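Local structure of uncharacterized protein (Bacillus thuringiensis serovar kurstaki, 4XHN) at residues K23-N28 against T403-L408; I368-G373 against I391-I396. The protein is uncharacterized but binds an ATP analogue in the cleft between its domains, consistent with an ATPase of the actin/Hsp70 superfamily. The protein carries 2 engineered substitutions. One frame throughout, in Å; residues are numbered along the deposited sequence.

Interaction 1 of 2, residues K23-N28 against T403-L408; sequences KISFLN and TSRSYL. With ANP (phosphoaminophosphonic acid-adenylate ester), chain C.
The hydroxyl of Ser25 is gripped from two quarters: Ser25 OG is hydrogen-bonded to Ser404 OG at a modelled separation of 2.5 Å, very short and not to be read as strength, and it is also bonded to Ser35 on the neighbouring strand. Ser404 puts its oxygen between its own backbone N and carbonyl carbon (chi1 75°), which sets the hydroxyl where it can reach both Ser25 OG and Tyr401 O, three residues back. Beside this pair the Arg405 stem passes with CG 3.4 Å from Ser25 OG, while its guanidinium group runs on to a salt bridge with Asp212. One helical turn after Ser404, Leu408 spreads over the strand backbone: its CD1 is 3.7 Å from Ser25 O, and CD2 and CB also lie close to that carbonyl. Strand 23-27 and helix 403-408 make an angle of 39° with their axes 7.0 Å apart. At the other end of the strand Lys23 passes Ser404, with CB atoms 4.5 Å apart, and bends at chi3 toward the nucleotide. There Lys23 NZ donates to O2B of ANP at 2.5 Å and to O1A of ANP at 2.8 Å, with Ala400 O as a further partner. The ammonium group thus bridges the alpha and beta phosphates; together with the magnesium ion bound nearby, it would be expected to offset their negative charge while tying strand 21-27 to the nucleotide.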
loop_
_atom_site.group_PDB
_atom_site.type_symbol
_atom_site.label_atom_id
_atom_site.label_comp_id
_atom_site.label_asym_id
_atom_site.label_seq_id
_atom_site.Cartn_x
_atom_site.Cartn_y
_atom_site.Cartn_z
ATOM N N LYS A 23 1.232 2.326 -3.187
ATOM C CA LYS A 23 -0.170 1.939 -3.288
ATOM C C LYS A 23 -1.012 3.034 -3.931
ATOM O O LYS A 23 -0.810 4.223 -3.681
ATOM C CB LYS A 23 -0.725 1.574 -1.907
ATOM C CG LYS A 23 -0.325 0.176 -1.452
ATOM C CD LYS A 23 -0.895 -0.183 -0.092
ATOM C CE LYS A 23 -0.052 0.397 1.028
ATOM N NZ LYS A 23 -0.391 -0.214 2.344
ATOM N N ILE A 24 -1.950 2.615 -4.774
ATOM C CA ILE A 24 -2.851 3.534 -5.455
ATOM C C ILE A 24 -4.284 3.027 -5.372
ATOM O O ILE A 24 -4.550 1.841 -5.562
ATOM C CB ILE A 24 -2.450 3.726 -6.944
ATOM C CG1 ILE A 24 -3.569 4.396 -7.748
ATOM C CG2 ILE A 24 -2.120 2.392 -7.579
ATOM C CD1 ILE A 24 -3.909 5.801 -7.309
ATOM N N SER A 25 -5.201 3.931 -5.049
ATOM C CA SER A 25 -6.625 3.674 -5.189
ATOM C C SER A 25 -7.207 4.743 -6.097
ATOM O O SER A 25 -7.065 5.933 -5.824
ATOM C CB SER A 25 -7.327 3.673 -3.833
ATOM O OG SER A 25 -6.877 2.595 -3.031
ATOM N N PHE A 26 -7.848 4.322 -7.179
ATOM C CA PHE A 26 -8.390 5.265 -8.146
ATOM C C PHE A 26 -9.793 4.873 -8.582
ATOM O O PHE A 26 -10.237 3.750 -8.349
ATOM C CB PHE A 26 -7.475 5.364 -9.371
ATOM C CG PHE A 26 -7.459 4.121 -10.217
ATOM C CD1 PHE A 26 -8.183 4.058 -11.397
ATOM C CD2 PHE A 26 -6.723 3.012 -9.830
ATOM C CE1 PHE A 26 -8.173 2.914 -12.176
ATOM C CE2 PHE A 26 -6.710 1.866 -10.604
ATOM C CZ PHE A 26 -7.434 1.818 -11.778
ATOM N N LEU A 27 -10.483 5.809 -9.222
ATOM C CA LEU A 27 -11.789 5.535 -9.800
ATOM C C LEU A 27 -11.643 4.971 -11.205
ATOM O O LEU A 27 -10.925 5.533 -12.033
ATOM C CB LEU A 27 -12.642 6.803 -9.836
ATOM C CG LEU A 27 -13.235 7.238 -8.500
ATOM C CD1 LEU A 27 -14.034 8.520 -8.659
ATOM C CD2 LEU A 27 -14.103 6.121 -7.955
ATOM N N ASN A 28 -12.316 3.858 -11.475
ATOM C CA ASN A 28 -12.323 3.312 -12.823
ATOM C C ASN A 28 -13.477 3.883 -13.636
ATOM O O ASN A 28 -14.107 4.862 -13.234
ATOM C CB ASN A 28 -12.385 1.779 -12.799
ATOM C CG ASN A 28 -13.584 1.242 -12.033
ATOM O OD1 ASN A 28 -14.632 1.881 -11.952
ATOM N ND2 ASN A 28 -13.429 0.049 -11.470
ATOM N N THR A 403 -5.525 3.697 3.597
ATOM C CA THR A 403 -4.983 5.045 3.494
ATOM C C THR A 403 -5.116 5.611 2.078
ATOM O O THR A 403 -5.517 6.763 1.902
ATOM C CB THR A 403 -3.508 5.078 3.930
ATOM O OG1 THR A 403 -3.403 4.587 5.272
ATOM C CG2 THR A 403 -2.969 6.495 3.877
ATOM N N SER A 404 -4.785 4.806 1.072
ATOM C CA SER A 404 -4.915 5.248 -0.314
ATOM C C SER A 404 -6.386 5.453 -0.663
ATOM O O SER A 404 -6.737 6.384 -1.386
ATOM C CB SER A 404 -4.272 4.248 -1.277
ATOM O OG SER A 404 -5.068 3.088 -1.427
ATOM N N ARG A 405 -7.243 4.581 -0.138
ATOM C CA ARG A 405 -8.684 4.733 -0.313
ATOM C C ARG A 405 -9.174 5.997 0.387
ATOM O O ARG A 405 -10.057 6.689 -0.119
ATOM C CB ARG A 405 -9.431 3.506 0.216
ATOM C CG ARG A 405 -9.363 2.290 -0.699
ATOM C CD ARG A 405 -9.877 1.035 -0.005
ATOM N NE ARG A 405 -11.259 1.178 0.448
ATOM C CZ ARG A 405 -12.323 1.031 -0.334
ATOM N NH1 ARG A 405 -12.171 0.743 -1.619
ATOM N NH2 ARG A 405 -13.542 1.177 0.167
ATOM N N SER A 406 -8.596 6.297 1.547
ATOM C CA SER A 406 -8.920 7.523 2.272
ATOM C C SER A 406 -8.490 8.752 1.483
ATOM O O SER A 406 -9.217 9.745 1.416
ATOM C CB SER A 406 -8.256 7.535 3.650
ATOM O OG SER A 406 -9.018 6.812 4.601
ATOM N N TYR A 407 -7.304 8.681 0.884
ATOM C CA TYR A 407 -6.781 9.787 0.092
ATOM C C TYR A 407 -7.597 9.988 -1.180
ATOM O O TYR A 407 -7.738 11.111 -1.663
ATOM C CB TYR A 407 -5.311 9.553 -0.252
ATOM C CG TYR A 407 -4.385 9.684 0.935
ATOM C CD1 TYR A 407 -4.819 10.278 2.115
ATOM C CD2 TYR A 407 -3.079 9.214 0.879
ATOM C CE1 TYR A 407 -3.978 10.402 3.203
ATOM C CE2 TYR A 407 -2.232 9.334 1.965
ATOM C CZ TYR A 407 -2.686 9.931 3.122
ATOM O OH TYR A 407 -1.846 10.052 4.204
ATOM N N LEU A 408 -8.130 8.897 -1.719
ATOM C CA LEU A 408 -8.992 8.970 -2.892
ATOM C C LEU A 408 -10.289 9.702 -2.565
ATOM O O LEU A 408 -10.746 10.553 -3.329
ATOM C CB LEU A 408 -9.302 7.571 -3.424
ATOM C CG LEU A 408 -10.390 7.498 -4.499
ATOM C CD1 LEU A 408 -9.956 8.228 -5.765
ATOM C CD2 LEU A 408 -10.748 6.057 -4.805
HETATM P PG ANP C . 4.353 -0.134 4.761
HETATM O O1G ANP C . 5.250 -0.481 5.906
HETATM O O2G ANP C . 2.933 0.282 5.310
HETATM O O3G ANP C . 4.980 1.078 3.959
HETATM P PB ANP C . 2.662 -1.626 3.114
HETATM O O1B ANP C . 2.744 -1.656 1.561
HETATM O O2B ANP C . 1.819 -0.465 3.535
HETATM N N3B ANP C . 4.215 -1.469 3.730
HETATM P PA ANP C . 0.486 -3.244 3.693
HETATM O O1A ANP C . -0.160 -3.045 2.375
HETATM O O2A ANP C . -0.105 -2.378 4.811
HETATM O O3A ANP C . 2.052 -2.958 3.651
HETATM O "O5'" ANP C . 0.412 -4.782 4.055
HETATM C "C5'" ANP C . 0.840 -5.230 5.359
HETATM C "C4'" ANP C . 0.976 -6.734 5.368
HETATM O "O4'" ANP C . -0.331 -7.351 5.284
HETATM C "C3'" ANP C . 1.807 -7.329 4.229
HETATM O "O3'" ANP C . 2.625 -8.378 4.733
HETATM C "C2'" ANP C . 0.736 -7.875 3.282
HETATM O "O2'" ANP C . 1.209 -8.936 2.461
HETATM C "C1'" ANP C . -0.291 -8.358 4.296
HETATM N N9 ANP C . -1.632 -8.564 3.762
HETATM C C8 ANP C . -2.327 -7.763 2.896
HETATM N N7 ANP C . -3.520 -8.214 2.581
HETATM C C5 ANP C . -3.609 -9.402 3.293
HETATM C C6 ANP C . -4.633 -10.371 3.392
HETATM N N6 ANP C . -5.800 -10.289 2.752
HETATM N N1 ANP C . -4.407 -11.438 4.192
HETATM C C2 ANP C . -3.240 -11.525 4.837
HETATM N N3 ANP C . -2.206 -10.679 4.818
HETATM C C4 ANP C . -2.459 -9.633 4.022
#

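Interaction 2 of 2, residues I368-G373 against I391-I396; sequences IVVGGG and ILPKNI. With ANP (phosphoaminophosphonic acid-adenylate ester), chain C.
The flat peptide group between Ile391 and Leu392 presents its carbonyl to strand 366-370: Val369 N donates to Ile391 O at 3.1 Å, with an N-H...O angle of 158° and the donor tilted 26° from the carbonyl plane. A second, weaker kind of donor reaches the same oxygen, the CA-H of Ile368, with Ile368 CA 3.3 Å from Ile391 O. The two isoleucines form a parallel bridge, and their side chains lie next to each other pointing the same way, Ile368 CG1 4.1 Å from Ile391 CB. This short ladder adds strand 390-391 to the outer side of strand 366-370, which is itself parallel to strand 231-237 in the five-stranded sheet, an arrangement consistent with the second domain of an actin-like ATPase. The next backbone N in register for Val369 O belongs to Pro393 and carries no hydrogen, which is consistent with the ladder ending here; instead the ring atom Pro393 CD packs against that carbonyl at 3.4 Å. Leu392 starts out away from the strand, but with CG anti to its carbonyl carbon (chi1 -63°) its branch folds back, and CD2 comes within 3.6 Å of Val369 CB. Beyond Val370, whose CG1 meets the proline ring, the strand runs into Gly371, Gly372 and Gly373, and Gly372 N donates to O2A of the alpha phosphate of ANP at 3.2 Å, while its carbonyl carbon lies against the ribose O4'.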
loop_
_atom_site.group_PDB
_atom_site.type_symbol
_atom_site.label_atom_id
_atom_site.label_comp_id
_atom_site.label_asym_id
_atom_site.label_seq_id
_atom_site.Cartn_x
_atom_site.Cartn_y
_atom_site.Cartn_z
ATOM N N ILE A 368 -8.368 3.507 15.810
ATOM C CA ILE A 368 -8.625 2.852 14.533
ATOM C C ILE A 368 -7.402 2.075 14.058
ATOM O O ILE A 368 -6.309 2.630 13.945
ATOM C CB ILE A 368 -9.035 3.870 13.455
ATOM C CG1 ILE A 368 -10.204 4.719 13.955
ATOM C CG2 ILE A 368 -9.401 3.162 12.164
ATOM C CD1 ILE A 368 -10.565 5.857 13.039
ATOM N N VAL A 369 -7.591 0.787 13.786
ATOM C CA VAL A 369 -6.501 -0.062 13.321
ATOM C C VAL A 369 -6.739 -0.501 11.881
ATOM O O VAL A 369 -7.738 -1.155 11.576
ATOM C CB VAL A 369 -6.332 -1.304 14.212
ATOM C CG1 VAL A 369 -5.110 -2.096 13.784
ATOM C CG2 VAL A 369 -6.221 -0.898 15.672
ATOM N N VAL A 370 -5.817 -0.134 10.996
ATOM C CA VAL A 370 -5.954 -0.428 9.575
ATOM C C VAL A 370 -4.660 -1.012 9.009
ATOM O O VAL A 370 -3.714 -1.278 9.750
ATOM C CB VAL A 370 -6.339 0.834 8.780
ATOM C CG1 VAL A 370 -7.657 1.399 9.291
ATOM C CG2 VAL A 370 -5.240 1.882 8.877
ATOM N N GLY A 371 -4.623 -1.213 7.696
ATOM C CA GLY A 371 -3.444 -1.758 7.047
ATOM C C GLY A 371 -3.533 -3.262 6.870
ATOM O O GLY A 371 -4.376 -3.916 7.482
ATOM N N GLY A 372 -2.659 -3.813 6.034
ATOM C CA GLY A 372 -2.666 -5.239 5.765
ATOM C C GLY A 372 -2.380 -6.092 6.988
ATOM O O GLY A 372 -2.722 -7.274 7.019
ATOM N N GLY A 373 -1.745 -5.496 7.994
ATOM C CA GLY A 373 -1.447 -6.195 9.232
ATOM C C GLY A 373 -2.700 -6.643 9.957
ATOM O O GLY A 373 -2.687 -7.636 10.684
ATOM N N ILE A 391 -11.519 0.452 16.668
ATOM C CA ILE A 391 -12.364 0.385 15.482
ATOM C C ILE A 391 -11.625 -0.244 14.307
ATOM O O ILE A 391 -10.599 0.268 13.862
ATOM C CB ILE A 391 -12.867 1.779 15.057
ATOM C CG1 ILE A 391 -13.727 2.401 16.159
ATOM C CG2 ILE A 391 -13.655 1.691 13.758
ATOM C CD1 ILE A 391 -14.226 3.788 15.829
ATOM N N LEU A 392 -12.148 -1.362 13.817
ATOM C CA LEU A 392 -11.643 -1.975 12.595
ATOM C C LEU A 392 -12.565 -1.603 11.444
ATOM O O LEU A 392 -13.760 -1.394 11.655
ATOM C CB LEU A 392 -11.551 -3.496 12.738
ATOM C CG LEU A 392 -10.596 -4.053 13.792
ATOM C CD1 LEU A 392 -10.467 -5.561 13.647
ATOM C CD2 LEU A 392 -9.238 -3.385 13.689
ATOM N N PRO A 393 -12.017 -1.505 10.223
ATOM C CA PRO A 393 -12.863 -1.214 9.060
ATOM C C PRO A 393 -13.988 -2.235 8.893
ATOM O O PRO A 393 -13.749 -3.440 8.989
ATOM C CB PRO A 393 -11.880 -1.274 7.879
ATOM C CG PRO A 393 -10.646 -1.941 8.413
ATOM C CD PRO A 393 -10.592 -1.588 9.861
ATOM N N LYS A 394 -15.203 -1.742 8.675
ATOM C CA LYS A 394 -16.360 -2.600 8.454
ATOM C C LYS A 394 -16.123 -3.481 7.235
ATOM O O LYS A 394 -16.248 -4.704 7.301
ATOM C CB LYS A 394 -17.625 -1.761 8.274
ATOM C CG LYS A 394 -18.893 -2.580 8.139
ATOM C CD LYS A 394 -19.190 -3.337 9.421
ATOM C CE LYS A 394 -20.075 -4.537 9.149
ATOM N NZ LYS A 394 -19.501 -5.388 8.072
ATOM N N ASN A 395 -15.773 -2.844 6.122
ATOM C CA ASN A 395 -15.339 -3.544 4.922
ATOM C C ASN A 395 -13.889 -3.993 5.068
ATOM O O ASN A 395 -13.012 -3.550 4.327
ATOM C CB ASN A 395 -15.501 -2.639 3.700
ATOM C CG ASN A 395 -14.910 -1.255 3.917
ATOM O OD1 ASN A 395 -14.609 -0.868 5.047
ATOM N ND2 ASN A 395 -14.747 -0.504 2.835
ATOM N N ILE A 396 -13.651 -4.890 6.020
ATOM C CA ILE A 396 -12.302 -5.184 6.499
ATOM C C ILE A 396 -11.370 -5.773 5.434
ATOM O O ILE A 396 -10.149 -5.742 5.589
ATOM C CB ILE A 396 -12.352 -6.145 7.714
ATOM C CG1 ILE A 396 -11.048 -6.074 8.513
ATOM C CG2 ILE A 396 -12.668 -7.567 7.274
ATOM C CD1 ILE A 396 -11.016 -6.985 9.714
HETATM P PG ANP C . 4.353 -0.134 4.761
HETATM O O1G ANP C . 5.250 -0.481 5.906
HETATM O O2G ANP C . 2.933 0.282 5.310
HETATM O O3G ANP C . 4.980 1.078 3.959
HETATM P PB ANP C . 2.662 -1.626 3.114
HETATM O O1B ANP C . 2.744 -1.656 1.561
HETATM O O2B ANP C . 1.819 -0.465 3.535
HETATM N N3B ANP C . 4.215 -1.469 3.730
HETATM P PA ANP C . 0.486 -3.244 3.693
HETATM O O1A ANP C . -0.160 -3.045 2.375
HETATM O O2A ANP C . -0.105 -2.378 4.811
HETATM O O3A ANP C . 2.052 -2.958 3.651
HETATM O "O5'" ANP C . 0.412 -4.782 4.055
HETATM C "C5'" ANP C . 0.840 -5.230 5.359
HETATM C "C4'" ANP C . 0.976 -6.734 5.368
HETATM O "O4'" ANP C . -0.331 -7.351 5.284
HETATM C "C3'" ANP C . 1.807 -7.329 4.229
HETATM O "O3'" ANP C . 2.625 -8.378 4.733
HETATM C "C2'" ANP C . 0.736 -7.875 3.282
HETATM O "O2'" ANP C . 1.209 -8.936 2.461
HETATM C "C1'" ANP C . -0.291 -8.358 4.296
HETATM N N9 ANP C . -1.632 -8.564 3.762
HETATM C C8 ANP C . -2.327 -7.763 2.896
HETATM N N7 ANP C . -3.520 -8.214 2.581
HETATM C C5 ANP C . -3.609 -9.402 3.293
HETATM C C6 ANP C . -4.633 -10.371 3.392
HETATM N N6 ANP C . -5.800 -10.289 2.752
HETATM N N1 ANP C . -4.407 -11.438 4.192
HETATM C C2 ANP C . -3.240 -11.525 4.837
HETATM N N3 ANP C . -2.206 -10.679 4.818
HETATM C C4 ANP C . -2.459 -9.633 4.022
#

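How the interactions relate
From the N terminus, strand 21-27 of the eight-stranded sheet supplies the first half of interaction 1, whose partner on helix 402-414 comes almost at the end of the chain. Most of the protein lies in between, and interaction 2 falls wholly within this long loop, closing a much shorter one that contains helices 373-376 and 378-381. The chain leaves 391-396 and soon enters helix 402-414, so the five-stranded sheet is linked to the first one. Arg405 NH2 packs 3.4 Å from Asn395 ND2, and Val370 touches Phe402. Both interactions converge on the nucleotide from the two sides of the cleft, one from a strand of the first sheet, the other from the glycine turn that follows strand 366-370.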